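Local coordinates for protein 7,8-dihydro-6-hydroxymethylpterin pyrophosphokinase-dihydropteroate synthase (Plasmodium falciparum, PDB 6JWS) that probably transfers diphosphate from ATP to 6-hydroxymethyl-7,8-dihydropterin and then joins the activated pterin to 4-aminobenzoate, giving 7,8-dihydropteroate for folate synthesis, at residues 130-133 with 134-138; 324-327 with 328-331; 397-400 with 401-405; 649-652 with 653-657. The protein carries 1 engineered substitution. One frame throughout, in Å; residues are numbered along the deposited sequence.

Interaction 1 (130-133 with 134-138)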
loop_
_atom_site.group_PDB
_atom_site.type_symbol
_atom_site.label_atom_id
_atom_site.label_comp_id
_atom_site.label_asym_id
_atom_site.label_seq_id
_atom_site.Cartn_x
_atom_site.Cartn_y
_atom_site.Cartn_z
ATOM N N GLU B 130 5.330 48.085 -20.372
ATOM C CA GLU B 130 5.801 47.638 -21.678
ATOM C C GLU B 130 7.325 47.725 -21.788
ATOM O O GLU B 130 7.957 46.782 -22.264
ATOM C CB GLU B 130 5.064 48.313 -22.842
ATOM C CG GLU B 130 5.419 47.736 -24.217
ATOM C CD GLU B 130 5.255 46.236 -24.498
ATOM O OE1 GLU B 130 5.366 45.411 -23.552
ATOM O OE2 GLU B 130 5.034 45.881 -25.684
ATOM N N ASN B 131 7.907 48.844 -21.331
ATOM C CA ASN B 131 9.350 49.035 -21.398
ATOM C C ASN B 131 10.057 47.997 -20.529
ATOM O O ASN B 131 11.099 47.464 -20.919
ATOM C CB ASN B 131 9.774 50.461 -21.033
ATOM C CG ASN B 131 9.789 51.409 -22.217
ATOM O OD1 ASN B 131 10.838 51.629 -22.818
ATOM N ND2 ASN B 131 8.641 51.970 -22.563
ATOM N N TYR B 132 9.466 47.712 -19.358
ATOM C CA TYR B 132 9.985 46.703 -18.448
ATOM C C TYR B 132 10.065 45.347 -19.150
ATOM O O TYR B 132 11.118 44.705 -19.146
ATOM C CB TYR B 132 9.159 46.641 -17.161
ATOM C CG TYR B 132 9.508 45.458 -16.296
ATOM C CD1 TYR B 132 10.611 45.493 -15.454
ATOM C CD2 TYR B 132 8.763 44.286 -16.358
ATOM C CE1 TYR B 132 10.958 44.392 -14.686
ATOM C CE2 TYR B 132 9.099 43.177 -15.597
ATOM C CZ TYR B 132 10.193 43.237 -14.752
ATOM O OH TYR B 132 10.530 42.154 -14.002
ATOM N N LEU B 133 8.956 44.929 -19.774
ATOM C CA LEU B 133 8.861 43.595 -20.358
ATOM C C LEU B 133 9.861 43.424 -21.502
ATOM O O LEU B 133 10.458 42.352 -21.632
ATOM C CB LEU B 133 7.424 43.310 -20.805
ATOM C CG LEU B 133 6.399 43.235 -19.672
ATOM C CD1 LEU B 133 4.982 43.387 -20.204
ATOM C CD2 LEU B 133 6.545 41.935 -18.882
ATOM N N LEU B 134 10.083 44.496 -22.282
ATOM C CA LEU B 134 11.051 44.469 -23.377
ATOM C C LEU B 134 12.476 44.338 -22.835
ATOM O O LEU B 134 13.257 43.529 -23.339
ATOM C CB LEU B 134 10.876 45.706 -24.268
ATOM C CG LEU B 134 9.530 45.813 -24.997
ATOM C CD1 LEU B 134 9.258 47.240 -25.455
ATOM C CD2 LEU B 134 9.437 44.832 -26.169
ATOM N N GLU B 135 12.808 45.101 -21.785
ATOM C CA GLU B 135 14.154 45.040 -21.224
ATOM C C GLU B 135 14.436 43.645 -20.652
ATOM O O GLU B 135 15.501 43.074 -20.900
ATOM C CB GLU B 135 14.389 46.137 -20.182
ATOM C CG GLU B 135 14.155 47.548 -20.690
ATOM C CD GLU B 135 15.268 48.182 -21.512
ATOM O OE1 GLU B 135 16.300 47.521 -21.743
ATOM O OE2 GLU B 135 15.103 49.356 -21.910
ATOM N N CYS B 136 13.465 43.075 -19.918
ATOM C CA CYS B 136 13.634 41.737 -19.356
ATOM C C CYS B 136 13.768 40.707 -20.481
ATOM O O CYS B 136 14.635 39.825 -20.429
ATOM C CB CYS B 136 12.519 41.362 -18.374
ATOM S SG CYS B 136 12.366 42.479 -16.946
ATOM N N ASN B 137 12.924 40.829 -21.518
ATOM C CA ASN B 137 12.992 39.868 -22.612
ATOM C C ASN B 137 14.386 39.914 -23.234
ATOM O O ASN B 137 14.960 38.880 -23.559
ATOM C CB ASN B 137 11.884 40.055 -23.654
ATOM C CG ASN B 137 10.492 39.696 -23.171
ATOM O OD1 ASN B 137 9.510 39.995 -23.847
ATOM N ND2 ASN B 137 10.383 39.064 -22.010
ATOM N N ASN B 138 14.932 41.127 -23.364
ATOM C CA ASN B 138 16.244 41.315 -23.949
ATOM C C ASN B 138 17.277 40.522 -23.160
ATOM O O ASN B 138 18.076 39.792 -23.747
ATOM C CB ASN B 138 16.622 42.796 -24.059
ATOM C CG ASN B 138 18.085 42.996 -24.403
ATOM O OD1 ASN B 138 18.820 43.628 -23.649
ATOM N ND2 ASN B 138 18.527 42.442 -25.519
#
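Tyr132 and Cys136 meet one turn apart on helix 129-148 of the pyrophosphokinase part of the chain, as a sulfur-aromatic pair at positions i and i+4. The thiol comes over one face of the phenol ring, its SG 3.4 Å from the ring centroid and shifted toward the hydroxyl end. Packing here is tight. The ring is brought alongside the next turn because Tyr132 has CG trans to its own backbone N (chi1 170°), while Cys136 has SG turned back beside its N.

The backbone gives four ordinary helical hydrogen bonds, donated by Leu134, Glu135, Cys136 and Asn137 to the carbonyls of Glu130, Asn131, Tyr132 and Leu133. The one from Cys136 N to Tyr132 O, 3.0 Å, is nearly straight at 169°, so the pair that meets through its side chains is also joined through its backbone.

Apolar contact is sparse. Leu134 CD1 lies 4.1 Å from Glu130 CG, the two chains slanting past each other on an exposed side of the helix. There too, Leu134 CG rests 3.3 Å from Glu130 O.

Tyr132 and Cys136 are buried, facing Ser317 of strand 316-318, and Val321 adds to the cover over Cys136. Ser317 belongs to the ATP pocket, and the Tyr132 side chain is about 8 Å from the bound nucleotide, so this helix backs the pocket wall. The phenol OH is hydrogen-bonded to the carbonyl O of Pro319, which fixes the far end of the ring. The sulfur makes its nearest approach beside that end, with Cys136 SG 3.2 Å from Tyr132 CZ.

Interaction 2 (324-327 with 328-331)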
loop_
_atom_site.group_PDB
_atom_site.type_symbol
_atom_site.label_atom_id
_atom_site.label_comp_id
_atom_site.label_asym_id
_atom_site.label_seq_id
_atom_site.Cartn_x
_atom_site.Cartn_y
_atom_site.Cartn_z
ATOM N N THR B 324 9.228 35.232 -13.539
ATOM C CA THR B 324 8.124 34.574 -14.218
ATOM C C THR B 324 8.665 33.472 -15.124
ATOM O O THR B 324 7.912 32.652 -15.651
ATOM C CB THR B 324 7.363 35.650 -15.005
ATOM O OG1 THR B 324 6.352 36.058 -14.090
ATOM C CG2 THR B 324 6.765 35.193 -16.315
ATOM N N HIS B 325 9.986 33.468 -15.303
ATOM C CA HIS B 325 10.607 32.628 -16.311
ATOM C C HIS B 325 11.151 31.350 -15.669
ATOM O O HIS B 325 11.098 30.284 -16.274
ATOM C CB HIS B 325 11.624 33.458 -17.111
ATOM C CG HIS B 325 12.022 32.843 -18.412
ATOM N ND1 HIS B 325 13.088 31.948 -18.522
ATOM C CD2 HIS B 325 11.516 32.989 -19.659
ATOM C CE1 HIS B 325 13.215 31.569 -19.779
ATOM N NE2 HIS B 325 12.258 32.195 -20.498
ATOM N N ARG B 326 11.676 31.461 -14.444
ATOM C CA ARG B 326 12.224 30.312 -13.739
ATOM C C ARG B 326 11.145 29.642 -12.893
ATOM O O ARG B 326 10.596 30.245 -11.971
ATOM C CB ARG B 326 13.363 30.738 -12.812
ATOM C CG ARG B 326 14.667 31.017 -13.532
ATOM C CD ARG B 326 15.873 30.734 -12.671
ATOM N NE ARG B 326 17.025 31.111 -13.474
ATOM C CZ ARG B 326 17.731 32.225 -13.315
ATOM N NH1 ARG B 326 17.421 33.088 -12.360
ATOM N NH2 ARG B 326 18.760 32.462 -14.110
ATOM N N TYR B 327 10.889 28.366 -13.179
ATOM C CA TYR B 327 10.002 27.556 -12.359
ATOM C C TYR B 327 10.405 27.627 -10.882
ATOM O O TYR B 327 9.547 27.822 -10.022
ATOM C CB TYR B 327 10.017 26.092 -12.806
ATOM C CG TYR B 327 9.162 25.204 -11.934
ATOM C CD1 TYR B 327 7.786 25.358 -11.901
ATOM C CD2 TYR B 327 9.727 24.238 -11.121
ATOM C CE1 TYR B 327 6.986 24.551 -11.109
ATOM C CE2 TYR B 327 8.938 23.422 -10.325
ATOM C CZ TYR B 327 7.565 23.577 -10.316
ATOM O OH TYR B 327 6.786 22.779 -9.529
ATOM N N SER B 328 11.712 27.509 -10.606
ATOM C CA SER B 328 12.207 27.425 -9.243
ATOM C C SER B 328 11.815 28.668 -8.446
ATOM O O SER B 328 11.605 28.577 -7.249
ATOM C CB SER B 328 13.686 27.154 -9.188
ATOM O OG SER B 328 14.395 28.252 -9.741
ATOM N N ILE B 329 11.658 29.816 -9.108
ATOM C CA ILE B 329 11.240 31.011 -8.387
ATOM C C ILE B 329 9.737 30.955 -8.144
ATOM O O ILE B 329 9.290 31.179 -7.023
ATOM C CB ILE B 329 11.668 32.307 -9.104
ATOM C CG1 ILE B 329 13.193 32.434 -9.189
ATOM C CG2 ILE B 329 11.034 33.538 -8.485
ATOM C CD1 ILE B 329 13.639 33.478 -10.210
ATOM N N LEU B 330 8.954 30.674 -9.186
ATOM C CA LEU B 330 7.510 30.597 -9.015
ATOM C C LEU B 330 7.159 29.586 -7.913
ATOM O O LEU B 330 6.283 29.835 -7.092
ATOM C CB LEU B 330 6.855 30.221 -10.352
ATOM C CG LEU B 330 6.709 31.354 -11.367
ATOM C CD1 LEU B 330 6.085 30.863 -12.666
ATOM C CD2 LEU B 330 5.873 32.490 -10.798
ATOM N N LEU B 331 7.854 28.446 -7.909
ATOM C CA LEU B 331 7.688 27.371 -6.943
ATOM C C LEU B 331 7.806 27.900 -5.497
ATOM O O LEU B 331 6.917 27.658 -4.678
ATOM C CB LEU B 331 8.734 26.299 -7.290
ATOM C CG LEU B 331 8.857 25.069 -6.376
ATOM C CD1 LEU B 331 7.619 24.165 -6.450
ATOM C CD2 LEU B 331 10.103 24.273 -6.753
#
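Arg326 O receives two backbone N-H groups from the turn that follows it. Leu330 N approaches in the carbonyl plane, 3.3 Å from Arg326 O and almost straight at 171°. Ile329 N is a little closer, at 3.1 Å from Arg326 O, but stands well above that plane, and its bond is bent to 136°. The neighbouring acceptor, Tyr327 O, takes Leu331 N at 2.8 Å, the shortest of the three bonds, with the donor nearly in line with the C=O.

Arg326 is the N-cap of helix 327-336, and these are the helix's opening bonds. The backbone N of Tyr327, in the first turn, is satisfied by Glu60 OE2, a carboxylate that probably also offsets the positive end of the helix dipole. At the far end of the same residue, the buried Tyr327 OH pairs with the hydroxyl of Tyr353 on helix 349-364.

Between those two polar ends the Tyr327 ring is covered by Leu331. The CB of Leu331 sits over one face, 4.3 Å from the Tyr327 ring centroid, a CH-pi contact displaced toward the rim. Leu331 CD1 continues outward to within 3.5 Å of Tyr327 OH. A chi1 of 177° swings the Tyr327 ring to the carbonyl side, where it lies along the turn.

Arg326 sends its guanidinium the other way, away from the helix. Its CB packs against Ile329 CD1 at 3.8 Å, and the side chain extends on to Tyr322, with which it forms a cation-pi pair. Arg326 is an ATP-binding residue of this enzyme, and its side chain lies about 4 Å from the nucleotide bound here.

Interaction 3 (397-400 with 401-405)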
loop_
_atom_site.group_PDB
_atom_site.type_symbol
_atom_site.label_atom_id
_atom_site.label_comp_id
_atom_site.label_asym_id
_atom_site.label_seq_id
_atom_site.Cartn_x
_atom_site.Cartn_y
_atom_site.Cartn_z
ATOM N N VAL B 397 10.857 9.657 30.561
ATOM C CA VAL B 397 11.651 9.418 31.756
ATOM C C VAL B 397 10.745 9.009 32.923
ATOM O O VAL B 397 11.040 8.031 33.614
ATOM C CB VAL B 397 12.598 10.588 32.071
ATOM C CG1 VAL B 397 13.366 10.350 33.377
ATOM C CG2 VAL B 397 13.556 10.817 30.906
ATOM N N ASN B 398 9.612 9.704 33.076
ATOM C CA ASN B 398 8.586 9.318 34.031
ATOM C C ASN B 398 8.293 7.823 33.936
ATOM O O ASN B 398 8.385 7.112 34.939
ATOM C CB ASN B 398 7.273 10.066 33.803
ATOM C CG ASN B 398 6.997 11.120 34.850
ATOM O OD1 ASN B 398 7.058 12.315 34.559
ATOM N ND2 ASN B 398 6.686 10.691 36.065
ATOM N N TYR B 399 7.895 7.367 32.737
ATOM C CA TYR B 399 7.537 5.972 32.547
ATOM C C TYR B 399 8.722 5.084 32.900
ATOM O O TYR B 399 8.586 4.158 33.683
ATOM C CB TYR B 399 7.099 5.650 31.115
ATOM C CG TYR B 399 6.586 4.239 30.952
ATOM C CD1 TYR B 399 5.280 3.904 31.297
ATOM C CD2 TYR B 399 7.405 3.226 30.475
ATOM C CE1 TYR B 399 4.796 2.607 31.163
ATOM C CE2 TYR B 399 6.935 1.923 30.326
ATOM C CZ TYR B 399 5.627 1.611 30.670
ATOM O OH TYR B 399 5.165 0.329 30.527
ATOM N N ASP B 400 9.874 5.397 32.316
ATOM C CA ASP B 400 11.070 4.578 32.380
ATOM C C ASP B 400 11.504 4.345 33.831
ATOM O O ASP B 400 12.123 3.322 34.121
ATOM C CB ASP B 400 12.193 5.246 31.584
ATOM C CG ASP B 400 12.938 4.321 30.639
ATOM O OD1 ASP B 400 12.301 3.845 29.653
ATOM O OD2 ASP B 400 14.159 4.097 30.882
ATOM N N SER B 401 11.191 5.301 34.720
ATOM C CA SER B 401 11.692 5.351 36.088
ATOM C C SER B 401 10.660 4.813 37.081
ATOM O O SER B 401 11.015 4.061 37.980
ATOM C CB SER B 401 12.128 6.766 36.473
ATOM O OG SER B 401 13.416 7.070 35.948
ATOM N N PHE B 402 9.385 5.196 36.912
ATOM C CA PHE B 402 8.385 5.036 37.959
ATOM C C PHE B 402 7.318 3.998 37.596
ATOM O O PHE B 402 6.397 3.769 38.380
ATOM C CB PHE B 402 7.761 6.385 38.332
ATOM C CG PHE B 402 8.756 7.486 38.603
ATOM C CD1 PHE B 402 9.820 7.290 39.476
ATOM C CD2 PHE B 402 8.621 8.729 38.004
ATOM C CE1 PHE B 402 10.735 8.304 39.723
ATOM C CE2 PHE B 402 9.533 9.746 38.253
ATOM C CZ PHE B 402 10.592 9.528 39.110
ATOM N N SER B 403 7.453 3.362 36.423
ATOM C CA SER B 403 6.590 2.248 36.054
ATOM C C SER B 403 6.965 0.997 36.847
ATOM O O SER B 403 6.110 0.155 37.097
ATOM C CB SER B 403 6.608 1.987 34.574
ATOM O OG SER B 403 5.347 2.337 34.027
ATOM N N ASP B 404 8.266 0.891 37.165
ATOM C CA ASP B 404 8.894 0.073 38.195
ATOM C C ASP B 404 7.972 -0.136 39.403
ATOM O O ASP B 404 7.926 -1.224 39.981
ATOM C CB ASP B 404 10.042 0.877 38.826
ATOM C CG ASP B 404 11.451 0.645 38.300
ATOM O OD1 ASP B 404 11.698 -0.478 37.783
ATOM O OD2 ASP B 404 12.318 1.588 38.450
ATOM N N GLY B 405 7.289 0.944 39.809
ATOM C CA GLY B 405 6.871 1.148 41.186
ATOM C C GLY B 405 7.945 1.889 41.988
ATOM O O GLY B 405 7.706 2.269 43.131
#
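Asn398 O is gripped by two N-H groups: Phe402 N donates at 2.9 Å to Asn398 O, nearly on the axis of the C=O, and Ser401 N adds a weak bond. Ser401 N also leans weakly on Val397 O, so its one hydrogen is shared between two carbonyls. A further i to i+4 bond runs from Ser403 N to Tyr399 O at 3.1 Å.

Tyr399 and Ser403 also meet through their side chains. The CB of Ser403 stands over the middle of the Tyr399 ring, 3.9 Å from its centroid, in a CH-pi contact. The tyrosine side chain leaves its backbone pointing away from its own N (chi1 -174°), and this lays the ring under the serine. Ser403 OG is modelled so close to Tyr399 CE1 that its exact place is doubtful. One residue back, the end of the Asn398 side chain comes to the edge of the Phe402 ring, amide and ring planes 70° apart.

The short helix 397-402 directly follows strand 390-396 of the synthase TIM barrel. Val397 is backbone-bonded to Gly432, at the end of neighbouring strand 428-432, while Val397, Asn398 and Phe402 all pack on Leu451 of helix 448-464.

Interaction 4 (649-652 with 653-657)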
loop_
_atom_site.group_PDB
_atom_site.type_symbol
_atom_site.label_atom_id
_atom_site.label_comp_id
_atom_site.label_asym_id
_atom_site.label_seq_id
_atom_site.Cartn_x
_atom_site.Cartn_y
_atom_site.Cartn_z
ATOM N N PHE B 649 6.289 -6.594 24.100
ATOM C CA PHE B 649 6.211 -5.740 25.276
ATOM C C PHE B 649 7.125 -6.296 26.369
ATOM O O PHE B 649 6.906 -7.405 26.862
ATOM C CB PHE B 649 4.760 -5.603 25.744
ATOM C CG PHE B 649 4.540 -4.757 26.977
ATOM C CD1 PHE B 649 4.919 -3.422 27.011
ATOM C CD2 PHE B 649 3.923 -5.291 28.103
ATOM C CE1 PHE B 649 4.701 -2.647 28.143
ATOM C CE2 PHE B 649 3.700 -4.515 29.234
ATOM C CZ PHE B 649 4.095 -3.195 29.255
ATOM N N GLN B 650 8.163 -5.523 26.724
ATOM C CA GLN B 650 9.017 -5.820 27.870
ATOM C C GLN B 650 8.318 -5.356 29.145
ATOM O O GLN B 650 8.262 -4.159 29.410
ATOM C CB GLN B 650 10.380 -5.131 27.754
ATOM C CG GLN B 650 11.206 -5.592 26.561
ATOM C CD GLN B 650 12.681 -5.681 26.877
ATOM O OE1 GLN B 650 13.274 -4.772 27.463
ATOM N NE2 GLN B 650 13.287 -6.791 26.486
ATOM N N MET B 651 7.796 -6.319 29.916
ATOM C CA MET B 651 7.038 -6.048 31.130
ATOM C C MET B 651 7.889 -5.274 32.142
ATOM O O MET B 651 9.067 -5.579 32.338
ATOM C CB MET B 651 6.526 -7.350 31.760
ATOM C CG MET B 651 5.398 -7.995 30.966
ATOM S SD MET B 651 4.793 -9.559 31.653
ATOM C CE MET B 651 6.182 -10.650 31.332
ATOM N N ASN B 652 7.276 -4.251 32.750
ATOM C CA ASN B 652 7.887 -3.481 33.825
ATOM C C ASN B 652 7.523 -4.102 35.174
ATOM O O ASN B 652 8.357 -4.160 36.079
ATOM C CB ASN B 652 7.519 -1.997 33.739
ATOM C CG ASN B 652 8.310 -1.280 32.665
ATOM O OD1 ASN B 652 7.920 -1.273 31.497
ATOM N ND2 ASN B 652 9.425 -0.680 33.053
ATOM N N TYR B 653 6.257 -4.530 35.287
ATOM C CA TYR B 653 5.780 -5.423 36.330
ATOM C C TYR B 653 5.015 -6.579 35.689
ATOM O O TYR B 653 4.497 -6.433 34.581
ATOM C CB TYR B 653 4.919 -4.670 37.346
ATOM C CG TYR B 653 3.707 -3.955 36.802
ATOM C CD1 TYR B 653 3.804 -2.671 36.281
ATOM C CD2 TYR B 653 2.450 -4.538 36.864
ATOM C CE1 TYR B 653 2.687 -2.000 35.805
ATOM C CE2 TYR B 653 1.319 -3.881 36.398
ATOM C CZ TYR B 653 1.442 -2.607 35.870
ATOM O OH TYR B 653 0.335 -1.954 35.413
ATOM N N MET B 654 4.943 -7.710 36.404
ATOM C CA MET B 654 4.297 -8.919 35.910
ATOM C C MET B 654 2.859 -8.622 35.477
ATOM O O MET B 654 2.064 -8.060 36.235
ATOM C CB MET B 654 4.299 -10.042 36.955
ATOM C CG MET B 654 3.827 -11.379 36.396
ATOM S SD MET B 654 4.815 -11.928 34.969
ATOM C CE MET B 654 6.039 -12.944 35.793
ATOM N N ARG B 655 2.544 -9.001 34.233
ATOM C CA ARG B 655 1.190 -8.842 33.734
ATOM C C ARG B 655 0.535 -10.216 33.639
ATOM O O ARG B 655 1.221 -11.229 33.545
ATOM C CB ARG B 655 1.187 -8.106 32.389
ATOM C CG ARG B 655 1.649 -6.657 32.447
ATOM C CD ARG B 655 0.738 -5.713 33.219
ATOM N NE ARG B 655 0.830 -4.325 32.766
ATOM C CZ ARG B 655 1.947 -3.587 32.734
ATOM N NH1 ARG B 655 3.106 -4.102 33.116
ATOM N NH2 ARG B 655 1.900 -2.336 32.306
ATOM N N LYS B 656 -0.800 -10.231 33.669
ATOM C CA LYS B 656 -1.566 -11.437 33.394
ATOM C C LYS B 656 -1.416 -11.820 31.921
ATOM O O LYS B 656 -1.088 -10.974 31.088
ATOM C CB LYS B 656 -3.039 -11.215 33.754
ATOM C CG LYS B 656 -3.390 -11.400 35.227
ATOM C CD LYS B 656 -4.782 -10.910 35.592
ATOM C CE LYS B 656 -5.897 -11.726 34.968
ATOM N NZ LYS B 656 -7.237 -11.296 35.436
ATOM N N ASP B 657 -1.661 -13.105 31.625
ATOM C CA ASP B 657 -1.659 -13.651 30.274
ATOM C C ASP B 657 -2.577 -12.853 29.351
ATOM O O ASP B 657 -2.159 -12.489 28.259
ATOM C CB ASP B 657 -2.003 -15.145 30.251
ATOM C CG ASP B 657 -0.782 -16.045 30.332
ATOM O OD1 ASP B 657 0.341 -15.506 30.494
ATOM O OD2 ASP B 657 -0.959 -17.281 30.228
#
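A bend at chi2 (-66°) folds Arg655 back so that its guanidinium lies between the rings of Phe649 and Tyr653. Tyr653 helps by putting CG between its backbone N and carbonyl carbon (chi1 58°), which turns its ring under the arginine.

The two rings are used differently. Phe649 presents its edge to one face of the guanidinium, the planes 84° apart, with Phe649 CZ 3.9 Å from Arg655 NH2. Tyr653 offers a face to the opposite side, and Arg655 NH1 lies 3.3 Å above the plane of the Tyr653 ring, over its centre. In the guanidinium's own plane, NH1 of Arg655 donates to Tyr653 O at 3.1 Å, which helps to fix the group's rotation. NH2 has a weak bond to Tyr663 OH on helix 657-680, and the Tyr663 ring stacks on Phe649.

Met651 works from across the turn. Its sulfur accepts a weak hydrogen bond from the backbone, with Arg655 N 3.5 Å from Met651 SD, and rests 4.0 Å from Arg655 CB. Met654 SD comes within 4.1 Å of Met651 SD, the two thioethers meeting near the surface.

All this ties together a loop without regular secondary structure that leads into helix 657-680. The Phe649 side chain is about 6 Å from a bound magnesium ion and from Asp689, a magnesium-binding residue.

With the pi face of Tyr653 beneath it and the carbonyl O of the same residue at its edge, the guanidinium probably has its positive charge partly offset here.

How the interactions relate
From the N terminus the four contacts come in series. Each closes only a local turn, and none nests within or crosses another. Interaction 1 on helix 129-148 and interaction 2 at the start of helix 327-336 have centres about 17 Å apart without touching; both lie near the ATP pocket of the pyrophosphokinase part. Interaction 3, whose centre is about 53 Å from that of interaction 2, follows barrel strand 390-396 in the synthase part. Interaction 4, far along the chain before helix 657-680, returns to touch it: Tyr399 OH lies 3.3 Å from Asn652 OD1, packing the late loop onto the early helix near bound magnesium.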